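Local structure of 5-cytosine DNA methyltransferase (Entamoeba histolytica, 3QV2) at residues N184-H189 / A315-Y320; K155-S160 / R172-A177; G247-P252 / L271-P276. The protein probably transfers the methyl group of S-adenosyl-L-methionine to carbon 5 of cytosine in tRNA or DNA. One frame throughout, in Å; residues are numbered along the deposited sequence.

Contacts 1 and 2 are neighbours in the catalytic domain. They touch where Leu-317 and Tyr-320 of helix 311-321 pack on Tyr-174 and Met-176 of strand 172-178. Contact 2 pairs two strands at one edge of the main sheet, and contact 1 lays a loop against the helix beside them. Both are partly buried. Contact 3 is more fully buried, although it lies farther from the centre of the chain, in the other lobe; its nearest atoms are about 10 Å from contact 2. Contact 2 is built mostly on regular backbone bonds, with a tyrosine-aspartate bond across one face. Contact 1 uses side-chain groups to bind loop carbonyls and an N-H. Contact 3 joins a single bridge to apolar and aromatic packing.

Contact 1. Residues N184-H189 / A315-Y320; sequences NEIQLH and AQLMEY
The extended chain through Ile-186 and Leu-188 passes along one side of helix 311-321, with Ile-186 CA 6.4 Å from Tyr-320 CA. This is loop-on-helix packing at the outside of the Rossmann-like methyltransferase fold. The same helix rests on strands 153-159 and 172-178 through Leu-317.

Gln-316 binds both polar backbone atoms of His-189. Its OE1 accepts from His-189 N at 2.9 Å, with a nearly straight N-H...O angle of 167°. Its NE2 donates to His-189 O, also at 2.9 Å, and that oxygen lies close to the amide plane. The two bonds fix the rotation of the amide. NE2 has a further partner in Glu-191.

The Tyr-320 ring lies across Ile-186. CG stands anti to the backbone N (chi1 177°), which carries the ring to Ile-186; chi2 (69°) turns one face to it. Ile-186 CB sits above the ring centre, 3.7 Å from the centroid, in a CH-pi contact. The hydroxyl donates to Asn-184 O at 3.0 Å, from a direction almost in line with that carbonyl. Tyr-320 also stacks with Phe-182.

Between these two grips, methyl groups meet. Ile-186 CD1 is 3.7 Å from Leu-317 CD2, and Leu-188 CD2 approaches the same methyl. A water molecule completes the contact, donating to Gln-187 O and, at 2.6 Å, to Gln-316 O.

Contact 2. Residues K155-S160 / R172-A177; sequences KDIICS and RYYVMA
Tyr-173 faces Ile-158 and reaches diagonally to Asp-156 across one face of the sheet. The two strands run antiparallel at 166°, with axes 4.7 Å apart. From CB, the ring leans toward the neighbouring strand, because CG stands anti to the backbone N (chi1 180°). CD1 then packs on Ile-158 CG1 at 3.5 Å. Farther out, CE1 lies 3.6 Å from Asp-156 CB, and CZ meets the same carbon. At the tip, the hydroxyl donates to Asp-156 OD2 at 2.7 Å. It uses the anti lone pair of that oxygen, which lies at the ring edge. The carboxylate is turned steeply against the ring. Lys-135 forms a salt bridge to the same OD2, which thus has two partners. Phe-140 packs edge-to-face on the Tyr-173 ring.

On the other face, Ile-157, Cys-159, Tyr-174 and Met-176 make an apolar middle, with Lys-155 and Arg-172 at the ends. Cys-159 SG approaches Tyr-174 CE2 obliquely, at 3.7 Å. Ile-157 CG2 touches Tyr-174 CB and Met-176 CE. A water accepts from Tyr-174 OH and donates to Cys-159 O.

Three hydrogen-bonded pairs fix the register: Lys-155 with Met-176, Ile-157 with Tyr-174, and Cys-159 with Arg-172. The Arg-172 side chain is about 6 Å from that of Cys-86, the predicted active-site residue. Strand 172-178 lies between strands 125-130 and 153-159, antiparallel to both. This reversed strand near the sheet edge is the hallmark of the class I methyltransferase fold.

Contact 3. Residues G247-P252 / L271-P276; sequences GSIYCP and LRYFTP
Tyr-250 and Arg-272 form a single antiparallel bridge by exchanging two backbone hydrogen bonds. Tyr-250 N donates to Arg-272 O at 2.9 Å and 176°, and Arg-272 N donates back to Tyr-250 O at 3.1 Å. Leu-271 CA adds a C-H...O contact to the same Tyr-250 O.

Apolar contacts gather around Leu-271 and Ile-249. Leu-271 CD2 touches Cys-251 CB at 3.5 Å, while its CD1 meets Ile-249 CD1. Ile-249 CG2 packs on Tyr-273 CD1 at 3.7 Å.

The aromatic contacts involve Phe-274. Tyr-250 CB lies over its face, 4.0 Å from the centroid, in a CH-pi contact. The two rings themselves are oblique, with planes 36° apart. Ser-248 O sits at the Phe-274 edge, 3.4 Å from CD2, and also accepts a bond from Tyr-239 OH.

The charged group is Arg-272. Its chain is extended from CG to NE and runs beside Tyr-250, pointing the same way. Tyr-250 CD2 lies over one guanidinium face, 3.7 Å from NH2, but the planes are 68° apart and do not stack. NH1 donates to Tyr-273 O and forms a salt bridge with Glu-278.

The contact lies in the smaller lobe, probably the target-recognition region of this family. Strand 249-251 pairs on its other side with strand 224-226. Segment 271-276 leads into helix 276-282, N-capped by Thr-275, and Pro-276 packs on helix 298-306.

Contact 1. Residues N184-H189 / A315-Y320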
loop_
_atom_site.group_PDB
_atom_site.type_symbol
_atom_site.label_atom_id
_atom_site.label_comp_id
_atom_site.label_asym_id
_atom_site.label_seq_id
_atom_site.Cartn_x
_atom_site.Cartn_y
_atom_site.Cartn_z
ATOM N N ASN A 184 -20.596 14.988 3.220
ATOM C CA ASN A 184 -19.519 15.848 3.697
ATOM C C ASN A 184 -18.341 15.913 2.735
ATOM O O ASN A 184 -18.057 14.952 2.018
ATOM C CB ASN A 184 -19.032 15.374 5.066
ATOM C CG ASN A 184 -20.171 15.080 6.019
ATOM O OD1 ASN A 184 -20.807 15.993 6.543
ATOM N ND2 ASN A 184 -20.431 13.798 6.253
ATOM N N GLU A 185 -17.654 17.051 2.720
ATOM C CA GLU A 185 -16.425 17.178 1.948
ATOM C C GLU A 185 -15.365 16.284 2.566
ATOM O O GLU A 185 -15.270 16.183 3.788
ATOM C CB GLU A 185 -15.922 18.624 1.952
ATOM C CG GLU A 185 -16.848 19.625 1.292
ATOM C CD GLU A 185 -16.190 20.982 1.109
ATOM O OE1 GLU A 185 -16.816 22.002 1.472
ATOM O OE2 GLU A 185 -15.049 21.029 0.602
ATOM N N ILE A 186 -14.571 15.630 1.727
ATOM C CA ILE A 186 -13.452 14.844 2.225
ATOM C C ILE A 186 -12.504 15.762 2.983
ATOM O O ILE A 186 -12.374 16.940 2.651
ATOM C CB ILE A 186 -12.686 14.144 1.087
ATOM C CG1 ILE A 186 -11.688 13.137 1.662
ATOM C CG2 ILE A 186 -11.974 15.165 0.211
ATOM C CD1 ILE A 186 -11.011 12.287 0.615
ATOM N N GLN A 187 -11.850 15.230 4.008
ATOM C CA GLN A 187 -10.940 16.037 4.806
ATOM C C GLN A 187 -9.715 15.247 5.250
ATOM O O GLN A 187 -9.815 14.084 5.642
ATOM C CB GLN A 187 -11.663 16.611 6.027
ATOM C CG GLN A 187 -12.138 15.566 7.023
ATOM C CD GLN A 187 -12.918 16.171 8.173
ATOM O OE1 GLN A 187 -13.149 15.522 9.193
ATOM N NE2 GLN A 187 -13.328 17.423 8.013
ATOM N N LEU A 188 -8.555 15.890 5.177
ATOM C CA LEU A 188 -7.322 15.302 5.677
ATOM C C LEU A 188 -6.891 16.037 6.940
ATOM O O LEU A 188 -6.961 17.265 7.007
ATOM C CB LEU A 188 -6.218 15.385 4.620
ATOM C CG LEU A 188 -6.501 14.721 3.270
ATOM C CD1 LEU A 188 -5.403 15.046 2.270
ATOM C CD2 LEU A 188 -6.661 13.215 3.425
ATOM N N HIS A 189 -6.456 15.282 7.941
ATOM C CA HIS A 189 -5.961 15.870 9.178
ATOM C C HIS A 189 -4.473 15.582 9.313
ATOM O O HIS A 189 -3.995 14.538 8.869
ATOM C CB HIS A 189 -6.710 15.303 10.384
ATOM C CG HIS A 189 -8.189 15.197 10.182
ATOM N ND1 HIS A 189 -8.843 13.984 10.110
ATOM C CD2 HIS A 189 -9.140 16.146 10.029
ATOM C CE1 HIS A 189 -10.133 14.194 9.927
ATOM N NE2 HIS A 189 -10.342 15.497 9.873
ATOM N N ALA A 315 -6.169 4.988 6.305
ATOM C CA ALA A 315 -6.988 5.060 7.511
ATOM C C ALA A 315 -7.911 6.270 7.460
ATOM O O ALA A 315 -9.099 6.169 7.762
ATOM C CB ALA A 315 -6.113 5.110 8.751
ATOM N N GLN A 316 -7.359 7.415 7.073
ATOM C CA GLN A 316 -8.141 8.643 6.994
ATOM C C GLN A 316 -9.179 8.589 5.877
ATOM O O GLN A 316 -10.301 9.068 6.041
ATOM C CB GLN A 316 -7.231 9.860 6.809
ATOM C CG GLN A 316 -6.341 10.154 8.002
ATOM C CD GLN A 316 -5.776 11.559 7.972
ATOM O OE1 GLN A 316 -6.303 12.437 7.289
ATOM N NE2 GLN A 316 -4.698 11.780 8.715
ATOM N N LEU A 317 -8.803 8.004 4.746
ATOM C CA LEU A 317 -9.699 7.924 3.597
ATOM C C LEU A 317 -10.844 6.943 3.838
ATOM O O LEU A 317 -11.960 7.151 3.363
ATOM C CB LEU A 317 -8.922 7.545 2.335
ATOM C CG LEU A 317 -7.805 8.522 1.958
ATOM C CD1 LEU A 317 -7.112 8.078 0.685
ATOM C CD2 LEU A 317 -8.362 9.931 1.805
ATOM N N MET A 318 -10.563 5.873 4.574
ATOM C CA MET A 318 -11.592 4.901 4.917
ATOM C C MET A 318 -12.615 5.511 5.867
ATOM O O MET A 318 -13.815 5.271 5.738
ATOM C CB MET A 318 -10.974 3.648 5.537
ATOM C CG MET A 318 -10.265 2.743 4.542
ATOM S SD MET A 318 -9.685 1.218 5.308
ATOM C CE MET A 318 -9.153 0.288 3.871
ATOM N N GLU A 319 -12.132 6.301 6.821
ATOM C CA GLU A 319 -13.009 6.994 7.755
ATOM C C GLU A 319 -14.000 7.866 6.990
ATOM O O GLU A 319 -15.146 8.040 7.409
ATOM C CB GLU A 319 -12.192 7.839 8.733
ATOM C CG GLU A 319 -11.329 7.017 9.680
ATOM C CD GLU A 319 -10.282 7.851 10.394
ATOM O OE1 GLU A 319 -10.209 9.070 10.133
ATOM O OE2 GLU A 319 -9.531 7.284 11.214
ATOM N N TYR A 320 -13.553 8.403 5.860
ATOM C CA TYR A 320 -14.419 9.184 4.988
ATOM C C TYR A 320 -15.405 8.274 4.263
ATOM O O TYR A 320 -16.613 8.514 4.277
ATOM C CB TYR A 320 -13.584 9.973 3.980
ATOM C CG TYR A 320 -14.400 10.766 2.985
ATOM C CD1 TYR A 320 -15.133 11.875 3.387
ATOM C CD2 TYR A 320 -14.428 10.414 1.643
ATOM C CE1 TYR A 320 -15.878 12.605 2.480
ATOM C CE2 TYR A 320 -15.167 11.139 0.729
ATOM C CZ TYR A 320 -15.889 12.234 1.153
ATOM O OH TYR A 320 -16.627 12.959 0.245
HETATM O O HOH W 1 -11.227 11.441 6.700
#

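Contact 2. Residues K155-S160 / R172-A177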
loop_
_atom_site.group_PDB
_atom_site.type_symbol
_atom_site.label_atom_id
_atom_site.label_comp_id
_atom_site.label_asym_id
_atom_site.label_seq_id
_atom_site.Cartn_x
_atom_site.Cartn_y
_atom_site.Cartn_z
ATOM N N LYS A 155 -15.890 8.863 -5.094
ATOM C CA LYS A 155 -14.946 9.939 -4.832
ATOM C C LYS A 155 -13.524 9.397 -4.850
ATOM O O LYS A 155 -13.239 8.349 -4.272
ATOM C CB LYS A 155 -15.239 10.623 -3.497
ATOM C CG LYS A 155 -16.491 11.479 -3.513
ATOM C CD LYS A 155 -16.278 12.776 -2.755
ATOM C CE LYS A 155 -17.502 13.673 -2.846
ATOM N NZ LYS A 155 -17.846 14.003 -4.258
ATOM N N ASP A 156 -12.633 10.116 -5.522
ATOM C CA ASP A 156 -11.252 9.678 -5.667
ATOM C C ASP A 156 -10.268 10.782 -5.294
ATOM O O ASP A 156 -10.615 11.963 -5.299
ATOM C CB ASP A 156 -10.998 9.198 -7.096
ATOM C CG ASP A 156 -11.291 10.269 -8.130
ATOM O OD1 ASP A 156 -11.960 11.264 -7.782
ATOM O OD2 ASP A 156 -10.859 10.115 -9.291
ATOM N N ILE A 157 -9.040 10.393 -4.970
ATOM C CA ILE A 157 -8.019 11.360 -4.592
ATOM C C ILE A 157 -6.613 10.824 -4.833
ATOM O O ILE A 157 -6.338 9.646 -4.605
ATOM C CB ILE A 157 -8.150 11.775 -3.110
ATOM C CG1 ILE A 157 -7.162 12.897 -2.779
ATOM C CG2 ILE A 157 -7.927 10.578 -2.197
ATOM C CD1 ILE A 157 -7.218 13.359 -1.338
ATOM N N ILE A 158 -5.735 11.699 -5.308
ATOM C CA ILE A 158 -4.318 11.391 -5.415
ATOM C C ILE A 158 -3.579 12.174 -4.338
ATOM O O ILE A 158 -3.568 13.405 -4.359
ATOM C CB ILE A 158 -3.755 11.779 -6.794
ATOM C CG1 ILE A 158 -4.401 10.934 -7.891
ATOM C CG2 ILE A 158 -2.244 11.617 -6.817
ATOM C CD1 ILE A 158 -3.867 11.224 -9.278
ATOM N N CYS A 159 -2.974 11.466 -3.390
ATOM C CA CYS A 159 -2.283 12.127 -2.290
ATOM C C CYS A 159 -1.097 11.315 -1.782
ATOM O O CYS A 159 -0.921 10.155 -2.151
ATOM C CB CYS A 159 -3.254 12.416 -1.143
ATOM S SG CYS A 159 -3.959 10.941 -0.376
ATOM N N SER A 160 -0.291 11.938 -0.927
ATOM C CA SER A 160 0.912 11.311 -0.393
ATOM C C SER A 160 0.929 11.425 1.129
ATOM O O SER A 160 0.328 12.340 1.691
ATOM C CB SER A 160 2.158 11.973 -0.989
ATOM O OG SER A 160 3.347 11.386 -0.496
ATOM N N ARG A 172 -0.103 8.010 -4.190
ATOM C CA ARG A 172 -0.961 6.936 -4.675
ATOM C C ARG A 172 -2.365 7.426 -5.018
ATOM O O ARG A 172 -2.778 8.513 -4.611
ATOM C CB ARG A 172 -1.040 5.803 -3.649
ATOM C CG ARG A 172 0.248 5.007 -3.495
ATOM C CD ARG A 172 0.612 4.286 -4.783
ATOM N NE ARG A 172 1.701 3.332 -4.588
ATOM C CZ ARG A 172 2.985 3.613 -4.780
ATOM N NH1 ARG A 172 3.906 2.681 -4.576
ATOM N NH2 ARG A 172 3.349 4.824 -5.177
ATOM N N TYR A 173 -3.089 6.610 -5.775
ATOM C CA TYR A 173 -4.447 6.932 -6.186
ATOM C C TYR A 173 -5.434 6.116 -5.363
ATOM O O TYR A 173 -5.244 4.914 -5.164
ATOM C CB TYR A 173 -4.618 6.647 -7.678
ATOM C CG TYR A 173 -5.996 6.939 -8.227
ATOM C CD1 TYR A 173 -6.583 8.186 -8.064
ATOM C CD2 TYR A 173 -6.699 5.972 -8.931
ATOM C CE1 TYR A 173 -7.840 8.457 -8.574
ATOM C CE2 TYR A 173 -7.954 6.232 -9.447
ATOM C CZ TYR A 173 -8.519 7.475 -9.265
ATOM O OH TYR A 173 -9.767 7.739 -9.777
ATOM N N TYR A 174 -6.484 6.773 -4.880
ATOM C CA TYR A 174 -7.465 6.122 -4.018
ATOM C C TYR A 174 -8.894 6.319 -4.514
ATOM O O TYR A 174 -9.317 7.442 -4.785
ATOM C CB TYR A 174 -7.347 6.647 -2.588
ATOM C CG TYR A 174 -5.972 6.482 -1.981
ATOM C CD1 TYR A 174 -5.602 5.295 -1.368
ATOM C CD2 TYR A 174 -5.046 7.516 -2.019
ATOM C CE1 TYR A 174 -4.349 5.139 -0.810
ATOM C CE2 TYR A 174 -3.788 7.371 -1.464
ATOM C CZ TYR A 174 -3.446 6.178 -0.859
ATOM O OH TYR A 174 -2.200 6.021 -0.304
ATOM N N VAL A 175 -9.636 5.222 -4.620
ATOM C CA VAL A 175 -11.029 5.283 -5.045
ATOM C C VAL A 175 -11.957 4.875 -3.905
ATOM O O VAL A 175 -11.787 3.818 -3.301
ATOM C CB VAL A 175 -11.295 4.373 -6.257
ATOM C CG1 VAL A 175 -12.757 4.446 -6.658
ATOM C CG2 VAL A 175 -10.401 4.767 -7.421
ATOM N N MET A 176 -12.934 5.728 -3.617
ATOM C CA MET A 176 -13.910 5.459 -2.569
ATOM C C MET A 176 -15.315 5.412 -3.150
ATOM O O MET A 176 -15.871 6.438 -3.541
ATOM C CB MET A 176 -13.820 6.523 -1.476
ATOM C CG MET A 176 -12.526 6.479 -0.682
ATOM S SD MET A 176 -12.060 8.099 -0.044
ATOM C CE MET A 176 -11.630 8.937 -1.567
ATOM N N ALA A 177 -15.884 4.212 -3.208
ATOM C CA ALA A 177 -17.200 4.021 -3.801
ATOM C C ALA A 177 -18.181 3.425 -2.800
ATOM O O ALA A 177 -17.818 2.566 -1.999
ATOM C CB ALA A 177 -17.099 3.139 -5.036
HETATM O O HOH W 2 -0.458 8.045 -0.400
#

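Contact 3. Residues G247-P252 / L271-P276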
loop_
_atom_site.group_PDB
_atom_site.type_symbol
_atom_site.label_atom_id
_atom_site.label_comp_id
_atom_site.label_asym_id
_atom_site.label_seq_id
_atom_site.Cartn_x
_atom_site.Cartn_y
_atom_site.Cartn_z
ATOM N N GLY A 247 13.975 3.632 -2.973
ATOM C CA GLY A 247 13.916 4.128 -1.610
ATOM C C GLY A 247 15.181 4.843 -1.173
ATOM O O GLY A 247 16.260 4.612 -1.719
ATOM N N SER A 248 15.045 5.716 -0.180
ATOM C CA SER A 248 16.182 6.449 0.361
ATOM C C SER A 248 17.002 5.566 1.294
ATOM O O SER A 248 16.542 4.508 1.725
ATOM C CB SER A 248 15.704 7.687 1.123
ATOM O OG SER A 248 14.895 8.520 0.310
ATOM N N ILE A 249 18.222 6.001 1.594
ATOM C CA ILE A 249 19.033 5.366 2.630
ATOM C C ILE A 249 19.330 6.380 3.730
ATOM O O ILE A 249 19.139 7.580 3.541
ATOM C CB ILE A 249 20.347 4.785 2.076
ATOM C CG1 ILE A 249 21.174 5.876 1.391
ATOM C CG2 ILE A 249 20.058 3.640 1.115
ATOM C CD1 ILE A 249 22.524 5.392 0.907
ATOM N N TYR A 250 19.802 5.896 4.874
ATOM C CA TYR A 250 19.908 6.736 6.063
ATOM C C TYR A 250 21.340 7.033 6.500
ATOM O O TYR A 250 22.202 6.153 6.501
ATOM C CB TYR A 250 19.126 6.106 7.219
ATOM C CG TYR A 250 19.289 6.812 8.545
ATOM C CD1 TYR A 250 18.841 8.114 8.721
ATOM C CD2 TYR A 250 19.873 6.169 9.628
ATOM C CE1 TYR A 250 18.982 8.762 9.935
ATOM C CE2 TYR A 250 20.017 6.807 10.846
ATOM C CZ TYR A 250 19.571 8.104 10.993
ATOM O OH TYR A 250 19.712 8.745 12.202
ATOM N N CYS A 251 21.577 8.289 6.872
ATOM C CA CYS A 251 22.851 8.710 7.443
ATOM C C CYS A 251 22.651 9.074 8.911
ATOM O O CYS A 251 21.947 10.033 9.225
ATOM C CB CYS A 251 23.414 9.910 6.677
ATOM S SG CYS A 251 25.006 10.516 7.291
ATOM N N PRO A 252 23.274 8.303 9.812
ATOM C CA PRO A 252 23.112 8.460 11.259
ATOM C C PRO A 252 24.064 9.501 11.835
ATOM O O PRO A 252 24.021 9.774 13.034
ATOM C CB PRO A 252 23.473 7.068 11.803
ATOM C CG PRO A 252 23.995 6.264 10.605
ATOM C CD PRO A 252 24.225 7.229 9.494
ATOM N N LEU A 271 26.475 5.125 6.229
ATOM C CA LEU A 271 25.233 4.949 5.485
ATOM C C LEU A 271 24.723 3.515 5.584
ATOM O O LEU A 271 25.507 2.567 5.571
ATOM C CB LEU A 271 25.430 5.334 4.018
ATOM C CG LEU A 271 25.923 6.757 3.758
ATOM C CD1 LEU A 271 26.082 7.009 2.266
ATOM C CD2 LEU A 271 24.982 7.775 4.384
ATOM N N ARG A 272 23.405 3.362 5.683
ATOM C CA ARG A 272 22.786 2.042 5.732
ATOM C C ARG A 272 21.389 2.084 5.133
ATOM O O ARG A 272 20.758 3.140 5.083
ATOM C CB ARG A 272 22.702 1.535 7.175
ATOM C CG ARG A 272 21.732 2.309 8.055
ATOM C CD ARG A 272 21.494 1.598 9.379
ATOM N NE ARG A 272 20.682 2.397 10.292
ATOM C CZ ARG A 272 19.356 2.331 10.370
ATOM N NH1 ARG A 272 18.683 1.499 9.588
ATOM N NH2 ARG A 272 18.703 3.099 11.231
ATOM N N TYR A 273 20.907 0.934 4.676
ATOM C CA TYR A 273 19.523 0.823 4.243
ATOM C C TYR A 273 18.630 0.856 5.469
ATOM O O TYR A 273 19.054 0.488 6.565
ATOM C CB TYR A 273 19.280 -0.489 3.494
ATOM C CG TYR A 273 20.173 -0.713 2.294
ATOM C CD1 TYR A 273 19.960 -0.027 1.106
ATOM C CD2 TYR A 273 21.215 -1.628 2.345
ATOM C CE1 TYR A 273 20.771 -0.238 0.005
ATOM C CE2 TYR A 273 22.029 -1.847 1.253
ATOM C CZ TYR A 273 21.804 -1.149 0.086
ATOM O OH TYR A 273 22.617 -1.368 -1.000
ATOM N N PHE A 274 17.394 1.304 5.290
ATOM C CA PHE A 274 16.395 1.155 6.335
ATOM C C PHE A 274 16.049 -0.324 6.448
ATOM O O PHE A 274 15.986 -1.030 5.442
ATOM C CB PHE A 274 15.142 1.967 6.010
ATOM C CG PHE A 274 15.339 3.456 6.101
ATOM C CD1 PHE A 274 15.289 4.100 7.327
ATOM C CD2 PHE A 274 15.560 4.214 4.962
ATOM C CE1 PHE A 274 15.464 5.468 7.419
ATOM C CE2 PHE A 274 15.735 5.585 5.045
ATOM C CZ PHE A 274 15.687 6.212 6.277
ATOM N N THR A 275 15.835 -0.797 7.671
ATOM C CA THR A 275 15.488 -2.197 7.889
ATOM C C THR A 275 14.033 -2.447 7.513
ATOM O O THR A 275 13.242 -1.509 7.431
ATOM C CB THR A 275 15.695 -2.604 9.357
ATOM O OG1 THR A 275 14.673 -2.010 10.167
ATOM C CG2 THR A 275 17.062 -2.157 9.847
ATOM N N PRO A 276 13.674 -3.718 7.279
ATOM C CA PRO A 276 12.279 -4.057 6.981
ATOM C C PRO A 276 11.341 -3.523 8.061
ATOM O O PRO A 276 10.273 -2.991 7.757
ATOM C CB PRO A 276 12.283 -5.586 6.999
ATOM C CG PRO A 276 13.679 -5.961 6.640
ATOM C CD PRO A 276 14.556 -4.898 7.237
#